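Local coordinates for protein concanavalin B (Canavalia ensiformis, PDB 6CAF) that possibly binds carbohydrate and belongs to the chitinase-like seed proteins of glycosyl hydrolase family 18, at residues F89-S92 with Q93-C97; Y122-D125 with L126-L130; Y129-Y133 with F134-R138; E161-W164 with D165-L168; S192-E195 with Y196-N199. All coordinates share one frame; numbering follows the deposited sequence. Where two conformers were deposited one is given.

Interaction 1 (F89-S92 with Q93-C97); sequences FLES and QIKEC
Lys95 NZ has several acceptors around it. Within the contact it donates to Glu91 OE2 at 3.1 Å, an i to i+4 salt bridge; beyond it, the ammonium binds the backbone O of Lys145 and makes a long, weak ion pair with Glu137. The ammonium meets OE2 from above the carboxylate plane, 52° out of it. The two side chains run alongside each other and point the same way: Glu91 CG stands anti to its backbone N (chi1 -180°) while Lys95 CG sits beside its own, and both chains then extend, bringing Glu91 CG within 4.0 Å of Lys95 CE. The second carboxylate oxygen, OE1, accepts from Lys145 N, so the backbone of one loop residue grips both partners.

A different flank carries Phe89 and Gln93. Gln93 NE2 comes 3.5 Å from Phe89 CE1, with amide and ring planes 55° apart, and its OE1 accepts from Arg45 N of helix 44-49. Leu90 CB touches Ile94 CD1 at 4.1 Å on the buried side. Putting an alanine in place of Lys95 removes the ammonium and would probably leave Glu91 OE2 without its charge mate and the Lys145 carbonyl without this donor. The chemistry thus implies a first stretch of helix 91-99, within a beta-alpha-beta unit, that is joined to the loop that holds Lys145 by paired charge and backbone bonds and to the interior by aliphatic packing.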
# COMPACT_ATOMS: atom_id res chain seq x y z
N PHE A 89 -11.96 -8.48 15.97
CA PHE A 89 -10.97 -9.00 16.93
C PHE A 89 -9.63 -8.28 16.73
O PHE A 89 -8.82 -8.21 17.63
CB PHE A 89 -10.80 -10.55 16.82
CG PHE A 89 -9.74 -11.01 15.78
CD1 PHE A 89 -8.40 -11.17 16.11
CD2 PHE A 89 -10.13 -11.36 14.50
CE1 PHE A 89 -7.48 -11.61 15.18
CE2 PHE A 89 -9.20 -11.78 13.55
CZ PHE A 89 -7.88 -11.91 13.89
N LEU A 90 -9.43 -7.72 15.53
CA LEU A 90 -8.17 -7.05 15.24
C LEU A 90 -7.99 -5.68 15.88
O LEU A 90 -6.89 -5.15 15.91
CB LEU A 90 -7.94 -6.96 13.73
CG LEU A 90 -7.69 -8.28 13.00
CD1 LEU A 90 -7.87 -8.11 11.51
CD2 LEU A 90 -6.32 -8.84 13.31
N GLU A 91 -9.06 -5.14 16.46
CA GLU A 91 -8.98 -3.80 17.02
C GLU A 91 -7.81 -3.63 17.98
O GLU A 91 -7.03 -2.68 17.85
CB GLU A 91 -10.26 -3.45 17.74
CG GLU A 91 -10.28 -2.06 18.37
CD GLU A 91 -11.51 -1.78 19.22
OE1 GLU A 91 -12.64 -2.10 18.79
OE2 GLU A 91 -11.34 -1.17 20.29
N SER A 92 -7.68 -4.54 18.94
CA SER A 92 -6.62 -4.37 19.94
C SER A 92 -5.22 -4.45 19.29
O SER A 92 -4.31 -3.73 19.69
CB SER A 92 -6.76 -5.41 21.06
OG SER A 92 -6.59 -6.71 20.53
N GLN A 93 -5.06 -5.31 18.30
CA GLN A 93 -3.78 -5.47 17.62
C GLN A 93 -3.45 -4.23 16.80
O GLN A 93 -2.29 -3.77 16.78
CB GLN A 93 -3.75 -6.71 16.73
CG GLN A 93 -3.77 -8.00 17.52
CD GLN A 93 -3.84 -9.24 16.67
OE1 GLN A 93 -2.96 -9.49 15.83
NE2 GLN A 93 -4.87 -10.05 16.90
N ILE A 94 -4.45 -3.66 16.15
CA ILE A 94 -4.25 -2.43 15.41
C ILE A 94 -3.77 -1.32 16.35
O ILE A 94 -2.81 -0.60 16.08
CB ILE A 94 -5.55 -2.03 14.71
CG1 ILE A 94 -5.82 -3.00 13.57
CG2 ILE A 94 -5.49 -0.59 14.21
CD1 ILE A 94 -7.23 -2.94 13.02
N LYS A 95 -4.45 -1.18 17.48
CA LYS A 95 -4.12 -0.12 18.40
C LYS A 95 -2.73 -0.32 19.00
O LYS A 95 -1.99 0.66 19.15
CB LYS A 95 -5.19 0.01 19.48
CG LYS A 95 -6.45 0.62 18.87
CD LYS A 95 -7.63 0.71 19.81
CE LYS A 95 -8.72 1.55 19.18
NZ LYS A 95 -9.92 1.59 20.04
N GLU A 96 -2.32 -1.57 19.26
CA GLU A 96 -0.94 -1.79 19.75
C GLU A 96 0.09 -1.49 18.67
O GLU A 96 1.14 -0.90 18.96
CB GLU A 96 -0.66 -3.17 20.38
CG GLU A 96 -1.12 -4.44 19.67
CD GLU A 96 -1.06 -5.68 20.58
OE1 GLU A 96 -0.88 -5.48 21.80
OE2 GLU A 96 -1.18 -6.85 20.11
N CYS A 97 -0.22 -1.85 17.43
CA CYS A 97 0.64 -1.46 16.31
C CYS A 97 0.85 0.04 16.32
O CYS A 97 1.98 0.54 16.17
CB CYS A 97 0.01 -1.87 14.97
SG CYS A 97 -0.01 -3.64 14.61
O HOH W 1 -3.65 -7.08 21.23

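Interaction 2 (Y122-D125 with L126-L130); sequences YAKD and LAEYL
Tyr122 and Leu126 both carry CG anti to the backbone N, which sends ring and isobutyl group off the same side of helix 120-135, while Lys124 and Glu128 meet on another side because each chain bends at its second torsion (57° in Lys124, -72° in Glu128). The bends fold the two polar ends onto each other: Lys124 NZ donates to Glu128 OE2 at 2.7 Å, a short i to i+4 salt bridge. The ammonium arrives on the anti side of the oxygen, 24° out of the carboxylate plane. Nearer the backbone, the aliphatic parts also touch, Lys124 CE lying 3.7 Å from Glu128 CG.

On the buried side Tyr122 CE2 lies 4.0 Å from Leu126 CB, and Leu126 CD2 comes 4.1 Å from the same ring carbon. The phenol end is held from outside the contact, where Tyr122 OH is hydrogen-bonded to both Ile68 O and Gly65 N; two such bonds should fix how far the ring reaches. Regular i to i+4 backbone bonds connect the turn, among them Leu126 N to Tyr122 O at 2.7 Å. The helix is thereby sandwiched: Tyr122 and Leu126 press on Phe64 of strand 55-64 and on the Pro71 loop, while Ala127 and the Lys124-Glu128 pair lie against Glu170 and Ile174 of helix 164-178.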
# COMPACT_ATOMS: atom_id res chain seq x y z
N TYR A 122 -21.59 7.61 -5.35
CA TYR A 122 -21.13 6.52 -4.51
C TYR A 122 -19.74 6.80 -3.96
O TYR A 122 -19.40 6.38 -2.86
CB TYR A 122 -21.14 5.19 -5.25
CG TYR A 122 -20.81 4.01 -4.36
CD1 TYR A 122 -21.72 3.51 -3.46
CD2 TYR A 122 -19.56 3.40 -4.42
CE1 TYR A 122 -21.43 2.43 -2.65
CE2 TYR A 122 -19.25 2.32 -3.61
CZ TYR A 122 -20.19 1.84 -2.74
OH TYR A 122 -19.88 0.73 -2.00
N ALA A 123 -18.92 7.50 -4.73
CA ALA A 123 -17.60 7.86 -4.22
C ALA A 123 -17.72 8.65 -2.93
O ALA A 123 -16.91 8.46 -2.02
CB ALA A 123 -16.83 8.66 -5.27
N LYS A 124 -18.70 9.56 -2.84
CA LYS A 124 -18.93 10.26 -1.58
C LYS A 124 -19.45 9.32 -0.49
O LYS A 124 -18.95 9.32 0.65
CB LYS A 124 -19.87 11.44 -1.79
CG LYS A 124 -20.27 12.18 -0.54
CD LYS A 124 -19.07 12.70 0.23
CE LYS A 124 -19.52 13.59 1.37
NZ LYS A 124 -18.37 13.96 2.24
N ASP A 125 -20.41 8.47 -0.82
CA ASP A 125 -20.95 7.52 0.14
C ASP A 125 -19.80 6.64 0.69
O ASP A 125 -19.71 6.38 1.90
CB ASP A 125 -21.96 6.56 -0.51
CG ASP A 125 -23.27 7.18 -0.92
OD1 ASP A 125 -23.60 8.28 -0.50
OD2 ASP A 125 -23.99 6.46 -1.65
N LEU A 126 -18.94 6.13 -0.19
CA LEU A 126 -17.87 5.26 0.21
C LEU A 126 -16.83 6.02 1.04
O LEU A 126 -16.31 5.48 2.03
CB LEU A 126 -17.24 4.60 -1.02
CG LEU A 126 -16.16 3.57 -0.75
CD1 LEU A 126 -16.67 2.40 0.06
CD2 LEU A 126 -15.53 3.09 -2.05
N ALA A 127 -16.49 7.23 0.63
CA ALA A 127 -15.55 8.00 1.43
C ALA A 127 -16.08 8.21 2.84
O ALA A 127 -15.34 8.09 3.82
CB ALA A 127 -15.29 9.34 0.74
N GLU A 128 -17.36 8.53 2.96
CA GLU A 128 -17.98 8.70 4.26
C GLU A 128 -17.96 7.41 5.06
O GLU A 128 -17.67 7.41 6.25
CB GLU A 128 -19.41 9.22 4.12
CG GLU A 128 -19.47 10.70 3.72
CD GLU A 128 -19.07 11.64 4.84
OE1 GLU A 128 -19.50 11.39 6.01
OE2 GLU A 128 -18.41 12.67 4.59
N TYR A 129 -18.29 6.32 4.39
CA TYR A 129 -18.21 5.00 5.04
C TYR A 129 -16.81 4.73 5.59
O TYR A 129 -16.65 4.30 6.76
CB TYR A 129 -18.66 3.92 4.06
CG TYR A 129 -18.28 2.50 4.47
CD1 TYR A 129 -19.02 1.74 5.30
CD2 TYR A 129 -17.10 1.95 3.97
CE1 TYR A 129 -18.61 0.42 5.63
CE2 TYR A 129 -16.67 0.71 4.27
CZ TYR A 129 -17.40 -0.08 5.08
OH TYR A 129 -16.78 -1.34 5.27
N LEU A 130 -15.81 4.97 4.76
CA LEU A 130 -14.45 4.75 5.22
C LEU A 130 -14.12 5.62 6.43
O LEU A 130 -13.49 5.17 7.40
CB LEU A 130 -13.45 4.95 4.09
CG LEU A 130 -13.59 3.95 2.94
CD1 LEU A 130 -12.77 4.40 1.76
CD2 LEU A 130 -13.15 2.57 3.37

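Interaction 3 (Y129-Y133 with F134-R138); sequences YLHTY and FLSER
Phe134 turns its ring back along the helix toward Tyr129 because its CG sits beside the backbone N (chi1 -66°). The phenol oxygen of Tyr129 lies at the Phe134 edge, with OH 3.4 Å from CE2. The two rings are oblique, their planes 74° apart and their centroids separated by 5.8 Å. Leu130 CD2 adds a contact to Phe134 CD2 at 4.0 Å.

On the other flank Ser136 folds back against one face of His131. Its OG is set between backbone N and carbonyl carbon, which lets it donate to His131 O at 2.8 Å while CB lies over that face of the imidazole, 4.0 Å from the ring centroid, in a CH-pi contact. His131 O is gripped twice: Leu135 N binds it at 3.2 Å from the opposite face of the carbonyl plane. The His131 ring is also stacked with Tyr178. A water accepts a hydrogen bond from Ser136 N at 2.9 Å and donates to Thr132 O, joining these two backbone groups; the helix widens into a pi-type turn at residues 131-133.

Beyond, Phe134 and Glu137 make backbone hydrogen bonds to Leu148 and Val146. In this family 18 TIM barrel the stretch belongs to outer helix 120-135, where Leu130 and Phe134 cover Leu106 of strand 103-109 and the chain leads into the loop before strand 150-154.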
# COMPACT_ATOMS: atom_id res chain seq x y z
N TYR A 129 -18.29 6.32 4.39
CA TYR A 129 -18.21 5.00 5.04
C TYR A 129 -16.81 4.73 5.59
O TYR A 129 -16.65 4.30 6.76
CB TYR A 129 -18.66 3.92 4.06
CG TYR A 129 -18.28 2.50 4.47
CD1 TYR A 129 -19.02 1.74 5.30
CD2 TYR A 129 -17.10 1.95 3.97
CE1 TYR A 129 -18.61 0.42 5.63
CE2 TYR A 129 -16.67 0.71 4.27
CZ TYR A 129 -17.40 -0.08 5.08
OH TYR A 129 -16.78 -1.34 5.27
N LEU A 130 -15.81 4.97 4.76
CA LEU A 130 -14.45 4.75 5.22
C LEU A 130 -14.12 5.62 6.43
O LEU A 130 -13.49 5.17 7.40
CB LEU A 130 -13.45 4.95 4.09
CG LEU A 130 -13.59 3.95 2.94
CD1 LEU A 130 -12.77 4.40 1.76
CD2 LEU A 130 -13.15 2.57 3.37
N HIS A 131 -14.56 6.87 6.38
CA HIS A 131 -14.28 7.75 7.48
C HIS A 131 -15.00 7.33 8.78
O HIS A 131 -14.37 7.24 9.84
CB HIS A 131 -14.62 9.19 7.11
CG HIS A 131 -14.23 10.14 8.16
ND1 HIS A 131 -15.15 10.75 8.98
CD2 HIS A 131 -13.02 10.55 8.58
CE1 HIS A 131 -14.52 11.53 9.84
NE2 HIS A 131 -13.23 11.42 9.62
N THR A 132 -16.30 7.09 8.66
CA THR A 132 -17.11 6.75 9.79
C THR A 132 -16.66 5.47 10.46
O THR A 132 -16.62 5.37 11.69
CB THR A 132 -18.59 6.67 9.38
OG1 THR A 132 -19.00 7.93 8.88
CG2 THR A 132 -19.45 6.18 10.51
N TYR A 133 -16.34 4.48 9.63
CA TYR A 133 -16.13 3.13 10.12
C TYR A 133 -14.67 2.72 10.25
O TYR A 133 -14.40 1.73 10.94
CB TYR A 133 -16.92 2.12 9.30
CG TYR A 133 -18.39 2.27 9.47
CD1 TYR A 133 -19.04 1.75 10.59
CD2 TYR A 133 -19.15 2.96 8.56
CE1 TYR A 133 -20.40 1.92 10.78
CE2 TYR A 133 -20.52 3.14 8.75
CZ TYR A 133 -21.15 2.59 9.84
OH TYR A 133 -22.52 2.78 10.02
N PHE A 134 -13.73 3.44 9.63
CA PHE A 134 -12.33 3.11 9.73
C PHE A 134 -11.38 4.20 10.16
O PHE A 134 -10.26 3.87 10.56
CB PHE A 134 -11.79 2.54 8.39
CG PHE A 134 -12.39 1.21 8.00
CD1 PHE A 134 -11.91 0.04 8.50
CD2 PHE A 134 -13.40 1.15 7.12
CE1 PHE A 134 -12.44 -1.16 8.12
CE2 PHE A 134 -13.94 -0.04 6.70
CZ PHE A 134 -13.45 -1.20 7.18
N LEU A 135 -11.76 5.47 10.08
CA LEU A 135 -10.78 6.53 10.23
C LEU A 135 -10.99 7.46 11.41
O LEU A 135 -10.19 8.40 11.58
CB LEU A 135 -10.68 7.37 8.95
CG LEU A 135 -10.26 6.61 7.69
CD1 LEU A 135 -10.46 7.48 6.45
CD2 LEU A 135 -8.78 6.19 7.78
N SER A 136 -12.02 7.24 12.22
CA SER A 136 -12.38 8.25 13.20
C SER A 136 -12.86 7.75 14.54
O SER A 136 -13.19 8.57 15.39
CB SER A 136 -13.50 9.11 12.61
OG SER A 136 -14.66 8.34 12.35
N GLU A 137 -12.87 6.44 14.74
CA GLU A 137 -13.48 5.81 15.90
C GLU A 137 -14.95 6.24 16.13
O GLU A 137 -15.45 6.20 17.24
CB GLU A 137 -12.66 6.08 17.17
CG GLU A 137 -11.33 5.38 17.22
CD GLU A 137 -10.65 5.48 18.57
OE1 GLU A 137 -10.94 4.66 19.47
OE2 GLU A 137 -9.81 6.38 18.71
N ARG A 138 -15.65 6.64 15.08
CA ARG A 138 -16.99 7.19 15.23
C ARG A 138 -18.02 6.10 15.51
O ARG A 138 -18.94 6.29 16.33
CB ARG A 138 -17.36 8.00 13.98
CG ARG A 138 -18.75 8.66 13.98
CD ARG A 138 -18.95 9.63 15.13
NE ARG A 138 -20.29 10.22 15.12
CZ ARG A 138 -21.39 9.59 15.53
NH1 ARG A 138 -21.30 8.35 15.99
NH2 ARG A 138 -22.58 10.19 15.48
O HOH W 2 -13.95 5.10 12.48

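Interaction 4 (E161-W164 with D165-L168); sequences ELNW and DNLL
Trp164 and Leu167 form the tight half of this helix start, the N-terminal turn of helix 164-178 on the outside of the TIM barrel. The two side chains lie side by side and point the same way, Leu167 CD2 resting 4.0 Å from Trp164 CZ3. Leu167 CG is anti to its backbone N (chi1 179°), which lays the isobutyl group against the six-membered part of the indole. Trp164 NE1 is tied to Asp160 O in the preceding loop, which holds the indole, while Leu167 packs on Phe153 of strand 150-154 and on Leu126 of the neighbouring helix 120-135. Regular helical bonds begin here: Leu167 N donates to Asn163 O at 2.9 Å and Leu168 N to Trp164 O at 3.0 Å.

The other side is polar and watery. Asn163, at the N-cap position, makes no capping bond with its side chain. Asn166 has two conformers, and the bond from its ND2 to Asn163 OD1 (2.8 Å), in the carbonyl plane and on a lone pair, belongs to one of them and is to that extent doubtful. Two waters link the loop to the first turn alongside its direct bonds. One donates to Glu161 O and takes a weak bond from Asp165 N; the other accepts from Asn163 N at 2.8 Å and donates to Asp165 OD1 at 2.7 Å.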
# COMPACT_ATOMS: atom_id res chain seq x y z
N GLU A 161 -12.08 2.12 -14.66
CA GLU A 161 -11.11 3.11 -14.29
C GLU A 161 -11.75 4.38 -13.80
O GLU A 161 -11.03 5.25 -13.36
CB GLU A 161 -10.14 3.43 -15.44
CG GLU A 161 -10.47 4.61 -16.32
CD GLU A 161 -11.36 4.19 -17.44
OE1 GLU A 161 -11.99 3.11 -17.30
OE2 GLU A 161 -11.45 4.91 -18.45
N LEU A 162 -13.08 4.50 -13.88
CA LEU A 162 -13.70 5.75 -13.52
C LEU A 162 -13.85 5.88 -12.01
O LEU A 162 -13.87 4.91 -11.27
CB LEU A 162 -15.07 5.89 -14.20
CG LEU A 162 -15.04 6.07 -15.72
CD1 LEU A 162 -16.47 6.22 -16.23
CD2 LEU A 162 -14.22 7.25 -16.15
N ASN A 163 -13.98 7.13 -11.56
CA ASN A 163 -14.41 7.48 -10.22
C ASN A 163 -13.40 7.22 -9.09
O ASN A 163 -13.67 7.57 -7.97
CB ASN A 163 -15.77 6.87 -9.88
CG ASN A 163 -16.84 7.43 -10.78
OD1 ASN A 163 -17.08 8.63 -10.77
ND2 ASN A 163 -17.42 6.59 -11.62
N TRP A 164 -12.21 6.71 -9.41
CA TRP A 164 -11.17 6.61 -8.38
C TRP A 164 -10.66 7.99 -7.99
O TRP A 164 -10.34 8.24 -6.82
CB TRP A 164 -10.02 5.70 -8.86
CG TRP A 164 -10.51 4.33 -9.14
CD1 TRP A 164 -10.65 3.76 -10.36
CD2 TRP A 164 -11.06 3.40 -8.20
NE1 TRP A 164 -11.24 2.55 -10.24
CE2 TRP A 164 -11.52 2.31 -8.92
CE3 TRP A 164 -11.21 3.40 -6.80
CZ2 TRP A 164 -12.11 1.21 -8.30
CZ3 TRP A 164 -11.79 2.33 -6.19
CH2 TRP A 164 -12.24 1.25 -6.95
N ASP A 165 -10.58 8.89 -8.97
CA ASP A 165 -10.30 10.27 -8.69
C ASP A 165 -11.35 10.88 -7.79
O ASP A 165 -11.02 11.57 -6.83
CB ASP A 165 -10.05 11.12 -9.96
CG ASP A 165 -11.17 11.06 -10.97
OD1 ASP A 165 -12.10 10.23 -10.90
OD2 ASP A 165 -11.09 11.88 -11.91
N ASN A 166 -12.62 10.61 -8.04
CA ASN A 166 -13.67 11.14 -7.19
C ASN A 166 -13.57 10.58 -5.76
O ASN A 166 -13.75 11.31 -4.80
CB ASN A 166 -15.04 10.85 -7.81
CG ASN A 166 -15.28 11.67 -9.05
OD1 ASN A 166 -14.87 12.83 -9.10
ND2 ASN A 166 -15.94 11.07 -10.06
N LEU A 167 -13.27 9.29 -5.63
CA LEU A 167 -13.14 8.71 -4.29
C LEU A 167 -12.03 9.41 -3.52
O LEU A 167 -12.17 9.76 -2.33
CB LEU A 167 -12.91 7.22 -4.40
CG LEU A 167 -12.72 6.49 -3.07
CD1 LEU A 167 -13.89 6.65 -2.13
CD2 LEU A 167 -12.42 5.02 -3.30
N LEU A 168 -10.89 9.57 -4.18
CA LEU A 168 -9.78 10.26 -3.58
C LEU A 168 -10.14 11.70 -3.20
O LEU A 168 -9.83 12.14 -2.08
CB LEU A 168 -8.59 10.24 -4.54
CG LEU A 168 -7.37 10.99 -4.06
CD1 LEU A 168 -6.85 10.47 -2.73
CD2 LEU A 168 -6.30 10.96 -5.15
O HOH W 3 -10.62 7.52 -11.98
O HOH W 4 -13.70 9.54 -12.96

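Interaction 5 (S192-E195 with Y196-N199); sequences SPDE and YLDN
The backbone makes a compact reversal, entered through a cis peptide bond before Pro193 and closed by Asp198 N donating to Asp194 O at 3.2 Å. Asp194 draws the reversal together with its side chain. Its CG is anti to the backbone N, which brings OD2 back over the following residues, where it accepts from Tyr196 N at 2.9 Å and Leu197 N at 2.8 Å. The two donors use OD2 differently: Leu197 N meets the anti lone pair, whereas Tyr196 N comes from above the carboxylate plane, 50° out of it. Asp194 OD1 is held by Gly189 N; both oxygens thus have backbone donors, which should restrict rotation of the carboxylate.

Glu195 runs alongside Tyr196 with its chain extended. Its CG sits over the centre of the phenol, 3.6 Å from the ring centroid, in a CH-pi contact, and the carboxylate beyond lies almost parallel to the ring, with planes 2° apart and CD 3.6 Å from Tyr196 CZ. At the far end Pro193 CB rests 3.5 Å from Asp198 CG, and a water links Asp194 N to Asp198 OD1.

Replacing Tyr196 by an alanine removes the flat surface beside Glu195 and would probably set the Glu195 chain free to turn and open a gap beside Ile155 and Pro158. The pair of hydrogen bonds to OD2 together with the closing backbone bond makes an Asx motif, here leading the chain from the loop after strand 183-186 of the TIM barrel into helix 198-202.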
# COMPACT_ATOMS: atom_id res chain seq x y z
N SER A 192 3.84 4.26 -16.46
CA SER A 192 3.12 5.52 -16.40
C SER A 192 2.74 5.95 -17.81
O SER A 192 3.55 5.83 -18.71
CB SER A 192 4.01 6.60 -15.78
OG SER A 192 3.36 7.84 -15.75
N PRO A 193 1.52 6.41 -18.03
CA PRO A 193 0.47 6.62 -17.02
C PRO A 193 -0.26 5.33 -16.66
O PRO A 193 -0.49 4.47 -17.50
CB PRO A 193 -0.49 7.56 -17.75
CG PRO A 193 -0.33 7.19 -19.21
CD PRO A 193 1.14 6.94 -19.35
N ASP A 194 -0.65 5.20 -15.41
CA ASP A 194 -1.37 4.02 -14.98
C ASP A 194 -2.77 4.01 -15.57
O ASP A 194 -3.47 5.01 -15.52
CB ASP A 194 -1.46 3.93 -13.46
CG ASP A 194 -2.03 2.62 -12.99
OD1 ASP A 194 -1.27 1.64 -12.97
OD2 ASP A 194 -3.22 2.59 -12.65
N GLU A 195 -3.22 2.85 -16.02
CA GLU A 195 -4.54 2.75 -16.67
C GLU A 195 -5.70 3.06 -15.75
O GLU A 195 -6.75 3.53 -16.20
CB GLU A 195 -4.73 1.33 -17.23
CG GLU A 195 -6.16 0.81 -17.33
CD GLU A 195 -6.29 -0.50 -18.11
OE1 GLU A 195 -5.40 -1.38 -17.95
OE2 GLU A 195 -7.28 -0.65 -18.87
N TYR A 196 -5.54 2.79 -14.46
CA TYR A 196 -6.63 2.96 -13.52
C TYR A 196 -6.51 4.18 -12.63
O TYR A 196 -7.52 4.78 -12.27
CB TYR A 196 -6.79 1.71 -12.65
CG TYR A 196 -7.01 0.49 -13.46
CD1 TYR A 196 -8.14 0.35 -14.24
CD2 TYR A 196 -6.11 -0.57 -13.42
CE1 TYR A 196 -8.36 -0.78 -15.01
CE2 TYR A 196 -6.30 -1.71 -14.18
CZ TYR A 196 -7.44 -1.81 -14.97
OH TYR A 196 -7.67 -2.95 -15.70
N LEU A 197 -5.27 4.52 -12.26
CA LEU A 197 -5.03 5.51 -11.24
C LEU A 197 -4.48 6.82 -11.77
O LEU A 197 -4.24 7.73 -10.96
CB LEU A 197 -4.10 4.94 -10.17
CG LEU A 197 -4.75 3.95 -9.21
CD1 LEU A 197 -3.68 3.18 -8.45
CD2 LEU A 197 -5.69 4.68 -8.28
N ASP A 198 -4.25 6.99 -13.07
CA ASP A 198 -3.62 8.22 -13.51
C ASP A 198 -4.42 9.47 -13.12
O ASP A 198 -3.85 10.44 -12.63
CB ASP A 198 -3.30 8.26 -14.99
CG ASP A 198 -2.32 9.39 -15.35
OD1 ASP A 198 -1.24 9.47 -14.74
OD2 ASP A 198 -2.65 10.20 -16.23
N ASN A 199 -5.73 9.47 -13.37
CA ASN A 199 -6.50 10.67 -13.03
C ASN A 199 -6.42 10.94 -11.52
O ASN A 199 -6.28 12.09 -11.09
CB ASN A 199 -7.95 10.56 -13.45
CG ASN A 199 -8.14 10.75 -14.91
OD1 ASN A 199 -7.31 11.28 -15.61
ND2 ASN A 199 -9.32 10.39 -15.37
O HOH W 5 -0.14 7.32 -13.65

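How the interactions relate
From the N terminus, interaction 1 comes first, at the start of helix 91-99, between strands 55-64 and 103-109. Interactions 2 and 3 follow on helix 120-135 and overlap at Tyr129 and Leu130; interaction 3 also meets interaction 1 through the weak Lys95-Glu137 ion pair. Interaction 4 opens helix 164-178 and packs on interaction 2, with Leu167 against Leu126 and Asn166 against Ala123. Interaction 5 closes the turn before helix 198-202 and touches interaction 4 through Glu161, Trp164 and Asp165. Each contact is local and none encloses another. Successive touches join neighbouring outer elements of the barrel, although interactions 1 and 5 have centres about 33 Å apart.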